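PDB 4N91: TRAP dicarboxylate transporter, DctP subunit, which binds both anomers of D-glucuronate and probably hands the sugar acid to the membrane part of a TRAP transporter. Local coordinates for residues 50-55 / 260-265; 109-114 / 323-328; 232-237 / 295-300. All blocks are in the same frame, centred on the assembly; numbering follows the deposited sequence. Where two conformers were deposited one is given.

Contact 1: 50-55 / 260-265; sequences LAFEEY and KVFDEG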
loop_
_atom_site.group_PDB
_atom_site.type_symbol
_atom_site.label_atom_id
_atom_site.label_comp_id
_atom_site.label_asym_id
_atom_site.label_seq_id
_atom_site.Cartn_x
_atom_site.Cartn_y
_atom_site.Cartn_z
ATOM N N LEU A 50 -6.441 2.318 -16.006
ATOM C CA LEU A 50 -7.163 2.425 -17.264
ATOM C C LEU A 50 -7.105 3.885 -17.747
ATOM O O LEU A 50 -6.990 4.153 -18.946
ATOM C CB LEU A 50 -8.614 1.979 -17.120
ATOM C CG LEU A 50 -8.845 0.467 -16.964
ATOM C CD1 LEU A 50 -10.334 0.191 -16.861
ATOM C CD2 LEU A 50 -8.226 -0.299 -18.123
ATOM N N ALA A 51 -7.185 4.829 -16.819
ATOM C CA ALA A 51 -7.085 6.258 -17.194
ATOM C C ALA A 51 -5.675 6.590 -17.715
ATOM O O ALA A 51 -5.498 7.311 -18.704
ATOM C CB ALA A 51 -7.449 7.127 -16.020
ATOM N N PHE A 52 -4.670 6.041 -17.049
ATOM C CA PHE A 52 -3.285 6.110 -17.518
ATOM C C PHE A 52 -3.153 5.602 -18.957
ATOM O O PHE A 52 -2.571 6.283 -19.826
ATOM C CB PHE A 52 -2.406 5.288 -16.568
ATOM C CG PHE A 52 -1.007 5.026 -17.078
ATOM C CD1 PHE A 52 -0.051 6.022 -17.072
ATOM C CD2 PHE A 52 -0.652 3.768 -17.542
ATOM C CE1 PHE A 52 1.251 5.780 -17.542
ATOM C CE2 PHE A 52 0.649 3.520 -18.005
ATOM C CZ PHE A 52 1.588 4.528 -18.010
ATOM N N GLU A 53 -3.700 4.410 -19.209
ATOM C CA GLU A 53 -3.626 3.802 -20.526
ATOM C C GLU A 53 -4.284 4.692 -21.566
ATOM O O GLU A 53 -3.735 4.937 -22.646
ATOM C CB GLU A 53 -4.299 2.442 -20.518
ATOM C CG GLU A 53 -4.466 1.828 -21.890
ATOM C CD GLU A 53 -5.033 0.437 -21.826
ATOM O OE1 GLU A 53 -5.194 -0.077 -20.701
ATOM O OE2 GLU A 53 -5.315 -0.146 -22.896
ATOM N N GLU A 54 -5.469 5.191 -21.244
ATOM C CA GLU A 54 -6.190 6.013 -22.195
ATOM C C GLU A 54 -5.444 7.333 -22.455
ATOM O O GLU A 54 -5.343 7.803 -23.599
ATOM C CB GLU A 54 -7.593 6.288 -21.678
ATOM C CG GLU A 54 -8.458 7.029 -22.705
ATOM C CD GLU A 54 -9.860 7.293 -22.206
ATOM O OE1 GLU A 54 -10.133 6.973 -21.026
ATOM O OE2 GLU A 54 -10.688 7.819 -22.990
ATOM N N TYR A 55 -4.919 7.939 -21.400
ATOM C CA TYR A 55 -4.191 9.184 -21.551
ATOM C C TYR A 55 -3.005 8.998 -22.486
ATOM O O TYR A 55 -2.815 9.771 -23.433
ATOM C CB TYR A 55 -3.711 9.731 -20.208
ATOM C CG TYR A 55 -2.924 11.001 -20.376
ATOM C CD1 TYR A 55 -3.575 12.228 -20.487
ATOM C CD2 TYR A 55 -1.542 10.986 -20.461
ATOM C CE1 TYR A 55 -2.863 13.393 -20.662
ATOM C CE2 TYR A 55 -0.820 12.152 -20.641
ATOM C CZ TYR A 55 -1.489 13.353 -20.742
ATOM O OH TYR A 55 -0.778 14.521 -20.934
ATOM N N LYS A 260 7.767 12.650 -21.326
ATOM C CA LYS A 260 6.895 13.701 -20.821
ATOM C C LYS A 260 5.443 13.217 -20.763
ATOM O O LYS A 260 4.720 13.484 -19.799
ATOM C CB LYS A 260 7.036 14.968 -21.661
ATOM C CG LYS A 260 8.326 15.692 -21.333
ATOM C CD LYS A 260 8.645 16.772 -22.337
ATOM C CE LYS A 260 9.761 17.658 -21.830
ATOM N NZ LYS A 260 10.348 18.449 -22.939
ATOM N N VAL A 261 5.035 12.460 -21.775
ATOM C CA VAL A 261 3.674 11.944 -21.824
ATOM C C VAL A 261 3.468 10.885 -20.744
ATOM O O VAL A 261 2.458 10.898 -20.039
ATOM C CB VAL A 261 3.318 11.386 -23.205
ATOM C CG1 VAL A 261 1.978 10.678 -23.160
ATOM C CG2 VAL A 261 3.325 12.526 -24.259
ATOM N N PHE A 262 4.411 9.961 -20.601
ATOM C CA PHE A 262 4.282 8.983 -19.519
ATOM C C PHE A 262 4.222 9.650 -18.155
ATOM O O PHE A 262 3.429 9.228 -17.299
ATOM C CB PHE A 262 5.402 7.940 -19.563
ATOM C CG PHE A 262 5.120 6.819 -20.494
ATOM C CD1 PHE A 262 4.480 5.687 -20.050
ATOM C CD2 PHE A 262 5.475 6.902 -21.829
ATOM C CE1 PHE A 262 4.223 4.655 -20.913
ATOM C CE2 PHE A 262 5.208 5.870 -22.690
ATOM C CZ PHE A 262 4.574 4.760 -22.239
ATOM N N ASP A 263 5.032 10.681 -17.942
ATOM C CA ASP A 263 5.044 11.372 -16.655
ATOM C C ASP A 263 3.678 12.023 -16.376
ATOM O O ASP A 263 3.156 11.948 -15.264
ATOM C CB ASP A 263 6.167 12.419 -16.603
ATOM C CG ASP A 263 7.564 11.793 -16.498
ATOM O OD1 ASP A 263 7.675 10.563 -16.334
ATOM O OD2 ASP A 263 8.561 12.542 -16.579
ATOM N N GLU A 264 3.105 12.651 -17.394
ATOM C CA GLU A 264 1.776 13.249 -17.279
ATOM C C GLU A 264 0.766 12.153 -16.971
ATOM O O GLU A 264 -0.137 12.322 -16.136
ATOM C CB GLU A 264 1.400 13.973 -18.575
ATOM C CG GLU A 264 2.180 15.248 -18.851
ATOM C CD GLU A 264 1.987 15.780 -20.289
ATOM O OE1 GLU A 264 1.696 14.977 -21.210
ATOM O OE2 GLU A 264 2.130 17.009 -20.499
ATOM N N GLY A 265 0.936 11.006 -17.624
ATOM C CA GLY A 265 0.078 9.868 -17.360
ATOM C C GLY A 265 0.134 9.388 -15.929
ATOM O O GLY A 265 -0.884 8.998 -15.376
#
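Phe52 and Tyr55 of helix 44-60 pack against Val261, Phe262, Glu264 and Gly265 of helix 256-290 in an antiparallel helix pair, set well away from the sugar site of this two-lobed periplasmic binding protein fold. The short segments run 152° apart, with their axes 9.3 Å from each other at closest approach. Gly265 makes room for this pairing: its CA lies 5.0 Å from CA of Phe52, and a side chain there would point at helix 44-60 and run into the Phe52 ring. In place of a side chain, the backbone itself meets the aromatics, and Gly265 O lies 3.5 Å from CD1 of Phe52, at the ring edge. The far end of the same ring reaches Phe262, where Phe52 CZ and Phe262 CD1 are 3.7 Å apart. Both phenylalanines also touch Ile66 of strand 64-69, which joins the helix pair to the edge of the five-stranded sheet; Trp250 and Tyr64 meet the Phe262 ring edge-to-face.

Tyr55 reaches across to helix 256-290 with CG trans to its own backbone N (chi1 178°), a setting that carries the ring to the backbone of 261-265. Its CD2 comes within 3.7 Å of Gly265 CA. The hydroxyl donates to Glu264 OE1 across 2.5 Å, approaching from above the carboxylate, 71° out of its plane. Lys59 adds a long, weak ion pair to Glu264 OE1. With an alanine here, Glu264 would probably be left without its hydroxyl partner and a gap would open beside Gly265 and Val261. On the Val261 side, the ring meets the backbone in its own plane, Tyr55 CE2 lying 3.6 Å from Val261 O.

Contact 2: 109-114 / 323-328; sequences FNLPYL and PFYDAI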
loop_
_atom_site.group_PDB
_atom_site.type_symbol
_atom_site.label_atom_id
_atom_site.label_comp_id
_atom_site.label_asym_id
_atom_site.label_seq_id
_atom_site.Cartn_x
_atom_site.Cartn_y
_atom_site.Cartn_z
ATOM N N PHE A 109 7.778 5.105 5.432
ATOM C CA PHE A 109 6.306 5.160 5.341
ATOM C C PHE A 109 5.611 3.919 5.919
ATOM O O PHE A 109 4.385 3.834 5.893
ATOM C CB PHE A 109 5.834 5.379 3.909
ATOM C CG PHE A 109 6.414 6.589 3.250
ATOM C CD1 PHE A 109 6.404 7.824 3.879
ATOM C CD2 PHE A 109 6.978 6.498 1.993
ATOM C CE1 PHE A 109 6.945 8.923 3.250
ATOM C CE2 PHE A 109 7.523 7.610 1.373
ATOM C CZ PHE A 109 7.520 8.804 2.008
ATOM N N ASN A 110 6.382 2.969 6.424
ATOM C CA ASN A 110 5.825 1.787 7.105
ATOM C C ASN A 110 5.752 1.935 8.621
ATOM O O ASN A 110 5.264 1.038 9.311
ATOM C CB ASN A 110 6.634 0.542 6.752
ATOM C CG ASN A 110 6.543 0.210 5.281
ATOM O OD1 ASN A 110 5.539 0.532 4.641
ATOM N ND2 ASN A 110 7.597 -0.377 4.727
ATOM N N LEU A 111 6.207 3.068 9.146
ATOM C CA LEU A 111 6.176 3.291 10.587
ATOM C C LEU A 111 4.731 3.403 11.073
ATOM O O LEU A 111 3.942 4.117 10.486
ATOM C CB LEU A 111 6.934 4.572 10.949
ATOM C CG LEU A 111 8.440 4.550 10.672
ATOM C CD1 LEU A 111 9.068 5.916 10.975
ATOM C CD2 LEU A 111 9.091 3.456 11.495
ATOM N N PRO A 112 4.387 2.707 12.161
ATOM C CA PRO A 112 3.050 2.835 12.736
ATOM C C PRO A 112 2.814 4.203 13.364
ATOM O O PRO A 112 3.747 4.812 13.927
ATOM C CB PRO A 112 3.027 1.763 13.831
ATOM C CG PRO A 112 4.212 0.903 13.579
ATOM C CD PRO A 112 5.217 1.741 12.895
ATOM N N TYR A 113 1.578 4.676 13.238
ATOM C CA TYR A 113 1.144 5.921 13.846
ATOM C C TYR A 113 2.086 7.055 13.499
ATOM O O TYR A 113 2.473 7.857 14.350
ATOM C CB TYR A 113 0.995 5.732 15.350
ATOM C CG TYR A 113 -0.058 4.708 15.657
ATOM C CD1 TYR A 113 -1.393 4.975 15.400
ATOM C CD2 TYR A 113 0.271 3.459 16.154
ATOM C CE1 TYR A 113 -2.369 4.036 15.657
ATOM C CE2 TYR A 113 -0.690 2.519 16.418
ATOM C CZ TYR A 113 -2.012 2.806 16.157
ATOM O OH TYR A 113 -2.986 1.853 16.398
ATOM N N LEU A 114 2.420 7.118 12.220
ATOM C CA LEU A 114 3.358 8.099 11.717
ATOM C C LEU A 114 2.631 9.376 11.366
ATOM O O LEU A 114 3.096 10.471 11.697
ATOM C CB LEU A 114 4.084 7.545 10.490
ATOM C CG LEU A 114 4.972 8.531 9.752
ATOM C CD1 LEU A 114 6.116 8.963 10.664
ATOM C CD2 LEU A 114 5.481 7.888 8.471
ATOM N N PRO A 323 15.779 12.905 8.741
ATOM C CA PRO A 323 15.333 14.159 8.116
ATOM C C PRO A 323 13.966 14.047 7.426
ATOM O O PRO A 323 13.222 15.038 7.358
ATOM C CB PRO A 323 16.457 14.472 7.112
ATOM C CG PRO A 323 17.149 13.192 6.910
ATOM C CD PRO A 323 17.043 12.420 8.175
ATOM N N PHE A 324 13.633 12.854 6.940
ATOM C CA PHE A 324 12.304 12.598 6.386
ATOM C C PHE A 324 11.260 12.622 7.496
ATOM O O PHE A 324 10.189 13.231 7.365
ATOM C CB PHE A 324 12.266 11.254 5.654
ATOM C CG PHE A 324 13.182 11.205 4.470
ATOM C CD1 PHE A 324 12.789 11.724 3.247
ATOM C CD2 PHE A 324 14.450 10.673 4.588
ATOM C CE1 PHE A 324 13.630 11.680 2.158
ATOM C CE2 PHE A 324 15.305 10.641 3.508
ATOM C CZ PHE A 324 14.900 11.161 2.294
ATOM N N TYR A 325 11.584 11.954 8.596
ATOM C CA TYR A 325 10.718 11.977 9.773
ATOM C C TYR A 325 10.469 13.397 10.264
ATOM O O TYR A 325 9.330 13.743 10.565
ATOM C CB TYR A 325 11.336 11.130 10.874
ATOM C CG TYR A 325 10.445 10.894 12.069
ATOM C CD1 TYR A 325 9.463 9.909 12.050
ATOM C CD2 TYR A 325 10.615 11.618 13.230
ATOM C CE1 TYR A 325 8.662 9.676 13.162
ATOM C CE2 TYR A 325 9.823 11.389 14.343
ATOM C CZ TYR A 325 8.862 10.429 14.310
ATOM O OH TYR A 325 8.091 10.249 15.444
ATOM N N ASP A 326 11.527 14.224 10.321
ATOM C CA ASP A 326 11.378 15.634 10.725
ATOM C C ASP A 326 10.400 16.373 9.824
ATOM O O ASP A 326 9.558 17.143 10.302
ATOM C CB ASP A 326 12.711 16.377 10.685
ATOM C CG ASP A 326 13.707 15.866 11.701
ATOM O OD1 ASP A 326 13.301 15.239 12.702
ATOM O OD2 ASP A 326 14.909 16.097 11.482
ATOM N N ALA A 327 10.526 16.150 8.523
ATOM C CA ALA A 327 9.699 16.841 7.556
ATOM C C ALA A 327 8.252 16.405 7.708
ATOM O O ALA A 327 7.336 17.213 7.609
ATOM C CB ALA A 327 10.205 16.575 6.141
ATOM N N ILE A 328 8.051 15.115 7.953
ATOM C CA ILE A 328 6.704 14.578 8.178
ATOM C C ILE A 328 6.075 15.222 9.411
ATOM O O ILE A 328 4.886 15.567 9.414
ATOM C CB ILE A 328 6.754 13.054 8.301
ATOM C CG1 ILE A 328 7.057 12.454 6.931
ATOM C CG2 ILE A 328 5.449 12.502 8.867
ATOM C CD1 ILE A 328 7.393 10.989 6.964
#
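Leu114, at the end of the irregular segment 109-114, makes the nearest backbone approach to helical segment 323-328, yet its CA is still 8.1 Å from CA of Ile328, a spacing that leaves the whole contact to side chains. No hydrogen bond crosses it. Leu114 is the central piece, and its two methyls go to different partners. With CG trans to the backbone N (chi1 173°), the branch turns toward the helix: CD1 comes up to the Tyr325 ring at 3.6 Å from CE1, the two side chains running antiparallel alongside. CD2 instead meets the end of Ile328, 3.9 Å from its CD1, with those side chains set roughly perpendicular. Ile328 also extends that CD1 to the ring of Phe109, 4.3 Å from CE1. Leu111 completes the apolar patch by placing its CD1 4.2 Å from CD1 of Tyr325; the two leucine methyls reach the CD1-CE1 side of the ring from opposite sides of its plane.

The Phe109 side chain is about 10 Å from that of the glucuronate-binding Arg154, so this is apolar core near the pocket and not part of it. Phe109 and Ile328 both reach Val124 of helix 118-125, and Phe109 also touches Ile130 of helix 128-135. Leu111 rests on Val314 of helix 301-317 and Tyr113 meets strand 231-238, so the loop lies between that strand and helices 301-317 and 322-334.

Contact 3: 232-237 / 295-300; sequences YSYDMH and FIYPDQ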
loop_
_atom_site.group_PDB
_atom_site.type_symbol
_atom_site.label_atom_id
_atom_site.label_comp_id
_atom_site.label_asym_id
_atom_site.label_seq_id
_atom_site.Cartn_x
_atom_site.Cartn_y
_atom_site.Cartn_z
ATOM N N TYR A 232 -14.227 -5.643 12.645
ATOM C CA TYR A 232 -13.243 -4.734 12.078
ATOM C C TYR A 232 -13.052 -3.601 13.057
ATOM O O TYR A 232 -13.982 -2.841 13.320
ATOM C CB TYR A 232 -13.683 -4.222 10.712
ATOM C CG TYR A 232 -12.645 -3.375 9.975
ATOM C CD1 TYR A 232 -12.454 -2.048 10.282
ATOM C CD2 TYR A 232 -11.888 -3.909 8.949
ATOM C CE1 TYR A 232 -11.532 -1.266 9.603
ATOM C CE2 TYR A 232 -10.937 -3.134 8.274
ATOM C CZ TYR A 232 -10.782 -1.800 8.612
ATOM O OH TYR A 232 -9.871 -1.026 7.964
ATOM N N SER A 233 -11.841 -3.498 13.593
ATOM C CA SER A 233 -11.541 -2.607 14.701
ATOM C C SER A 233 -10.555 -1.494 14.297
ATOM O O SER A 233 -9.400 -1.766 14.017
ATOM C CB SER A 233 -10.970 -3.421 15.861
ATOM O OG SER A 233 -10.640 -2.588 16.963
ATOM N N TYR A 234 -11.025 -0.251 14.299
ATOM C CA TYR A 234 -10.293 0.875 13.755
ATOM C C TYR A 234 -9.139 1.356 14.630
ATOM O O TYR A 234 -9.165 2.481 15.160
ATOM C CB TYR A 234 -11.258 2.023 13.495
ATOM C CG TYR A 234 -12.058 1.963 12.198
ATOM C CD1 TYR A 234 -11.460 2.279 10.986
ATOM C CD2 TYR A 234 -13.404 1.649 12.181
ATOM C CE1 TYR A 234 -12.159 2.266 9.816
ATOM C CE2 TYR A 234 -14.118 1.620 10.989
ATOM C CZ TYR A 234 -13.482 1.954 9.812
ATOM O OH TYR A 234 -14.179 1.974 8.640
ATOM N N ASP A 235 -8.133 0.513 14.783
ATOM C CA ASP A 235 -6.934 0.931 15.486
ATOM C C ASP A 235 -6.061 1.814 14.581
ATOM O O ASP A 235 -5.233 2.575 15.074
ATOM C CB ASP A 235 -6.159 -0.263 16.006
ATOM C CG ASP A 235 -5.535 -1.076 14.905
ATOM O OD1 ASP A 235 -6.305 -1.586 14.075
ATOM O OD2 ASP A 235 -4.284 -1.212 14.872
HETATM N N MSE A 236 -6.255 1.688 13.265
HETATM C CA MSE A 236 -5.601 2.532 12.245
HETATM C C MSE A 236 -4.081 2.687 12.459
HETATM O O MSE A 236 -3.529 3.808 12.520
HETATM C CB MSE A 236 -6.313 3.895 12.174
HETATM C CG MSE A 236 -7.756 3.775 11.712
HETATM SE SE MSE A 236 -8.751 5.447 11.847
HETATM C CE MSE A 236 -7.811 6.393 10.431
ATOM N N HIS A 237 -3.393 1.552 12.512
ATOM C CA HIS A 237 -1.988 1.539 12.899
ATOM C C HIS A 237 -1.053 2.073 11.840
ATOM O O HIS A 237 0.031 2.560 12.173
ATOM C CB HIS A 237 -1.521 0.154 13.345
ATOM C CG HIS A 237 -1.965 -0.965 12.460
ATOM N ND1 HIS A 237 -3.024 -1.777 12.791
ATOM C CD2 HIS A 237 -1.478 -1.445 11.291
ATOM C CE1 HIS A 237 -3.194 -2.688 11.856
ATOM N NE2 HIS A 237 -2.269 -2.515 10.937
ATOM N N PHE A 295 -18.251 -2.782 12.938
ATOM C CA PHE A 295 -17.134 -1.876 13.085
ATOM C C PHE A 295 -16.987 -1.479 14.550
ATOM O O PHE A 295 -17.961 -1.153 15.227
ATOM C CB PHE A 295 -17.302 -0.661 12.162
ATOM C CG PHE A 295 -17.182 -1.002 10.709
ATOM C CD1 PHE A 295 -15.937 -1.193 10.148
ATOM C CD2 PHE A 295 -18.296 -1.139 9.908
ATOM C CE1 PHE A 295 -15.792 -1.513 8.827
ATOM C CE2 PHE A 295 -18.171 -1.485 8.577
ATOM C CZ PHE A 295 -16.906 -1.670 8.025
ATOM N N ILE A 296 -15.766 -1.586 15.040
ATOM C CA ILE A 296 -15.401 -1.211 16.393
ATOM C C ILE A 296 -14.439 -0.025 16.361
ATOM O O ILE A 296 -13.622 0.092 15.436
ATOM C CB ILE A 296 -14.744 -2.411 17.107
ATOM C CG1 ILE A 296 -15.739 -3.578 17.168
ATOM C CG2 ILE A 296 -14.274 -2.015 18.494
ATOM C CD1 ILE A 296 -15.103 -4.879 17.584
ATOM N N TYR A 297 -14.572 0.870 17.354
ATOM C CA TYR A 297 -13.760 2.087 17.431
ATOM C C TYR A 297 -12.980 2.094 18.726
ATOM O O TYR A 297 -13.385 2.740 19.703
ATOM C CB TYR A 297 -14.670 3.326 17.310
ATOM C CG TYR A 297 -15.493 3.267 16.048
ATOM C CD1 TYR A 297 -15.003 3.768 14.863
ATOM C CD2 TYR A 297 -16.732 2.645 16.033
ATOM C CE1 TYR A 297 -15.747 3.683 13.693
ATOM C CE2 TYR A 297 -17.478 2.556 14.863
ATOM C CZ TYR A 297 -16.963 3.075 13.697
ATOM O OH TYR A 297 -17.696 2.979 12.530
ATOM N N PRO A 298 -11.860 1.360 18.757
ATOM C CA PRO A 298 -11.124 1.187 20.003
ATOM C C PRO A 298 -10.315 2.425 20.366
ATOM O O PRO A 298 -10.019 3.268 19.519
ATOM C CB PRO A 298 -10.179 0.031 19.677
ATOM C CG PRO A 298 -9.910 0.192 18.197
ATOM C CD PRO A 298 -11.238 0.624 17.635
ATOM N N ASP A 299 -9.956 2.510 21.636
ATOM C CA ASP A 299 -8.987 3.476 22.103
ATOM C C ASP A 299 -7.651 3.169 21.423
ATOM O O ASP A 299 -7.115 2.074 21.563
ATOM C CB ASP A 299 -8.890 3.331 23.611
ATOM C CG ASP A 299 -7.902 4.291 24.234
ATOM O OD1 ASP A 299 -7.349 5.169 23.526
ATOM O OD2 ASP A 299 -7.696 4.152 25.452
ATOM N N GLN A 300 -7.127 4.122 20.664
ATOM C CA GLN A 300 -5.873 3.898 19.947
ATOM C C GLN A 300 -4.639 3.965 20.838
ATOM O O GLN A 300 -3.612 3.361 20.514
ATOM C CB GLN A 300 -5.741 4.860 18.760
ATOM C CG GLN A 300 -6.822 4.616 17.719
ATOM C CD GLN A 300 -6.704 5.497 16.495
ATOM O OE1 GLN A 300 -5.834 6.355 16.411
ATOM N NE2 GLN A 300 -7.598 5.284 15.527
HETATM O O HOH W 1 -10.746 3.936 16.923
HETATM O O HOH W 2 -4.196 6.326 13.452
#
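The Tyr234 ring receives Tyr232 CE1 on one face, 3.6 Å above its plane and offset toward the rim, while Ile296 O lies at its edge. Two more rings adjoin it, both near parallel to it but slid so far that they barely overlap: Tyr297, turned by only 13° and lying alongside in the same direction, and Phe295, whose CD1 is 3.5 Å from Tyr234 CE2. Phe295 also takes Tyr232 CD1 at its own edge. CG of Tyr234 stands trans to the carbonyl carbon (chi1 -82°), which puts CD2 beside Tyr297 CE1 and CE2 beside Phe295 CD1.

Under the aromatic cluster the backbones pair as parallel strands. Ile296 N donates to Tyr232 O at 2.8 Å, and Tyr234 N returns a nearly straight bond to Ile296 O at 2.9 Å. Tyr234 is the centre of an inverse gamma turn, and its carbonyl takes two donors: Gln300 NE2 at 3.2 Å, and a water that also bridges to Pro298 O.

The tyrosine hydroxyls are bonded outside the pair, Tyr234 to Glu217 OE2 and Tyr232 to Asn215 O, which puts the Tyr232 side chain, about 9 Å from the bound beta-D-glucuronate, behind a sugar-binding residue. The arrangement is a parallel edge pair, with strand 294-296 completing the four-stranded mixed sheet of one lobe of a two-lobed binding protein.

Contacts 1 and 2 are largely buried, whereas contact 3 is partly exposed at a sheet edge. Contact 1 joins two helices and adds one tyrosine-carboxylate bond to its aromatic packing; contact 2 is wholly apolar, and contact 3 combines backbone pairing, aromatic rings and water. Contacts 1 and 3 lie on opposite sides of the chain's centre, about 24 Å apart at their nearest atoms, but helix 256-290 of the former runs on in sequence to strand 294-296 of the latter. Contacts 2 and 3 touch directly: Tyr113 OH probably hydrogen-bonds to Asp235 O at 2.7 Å, and Tyr113 N likewise to His237 O.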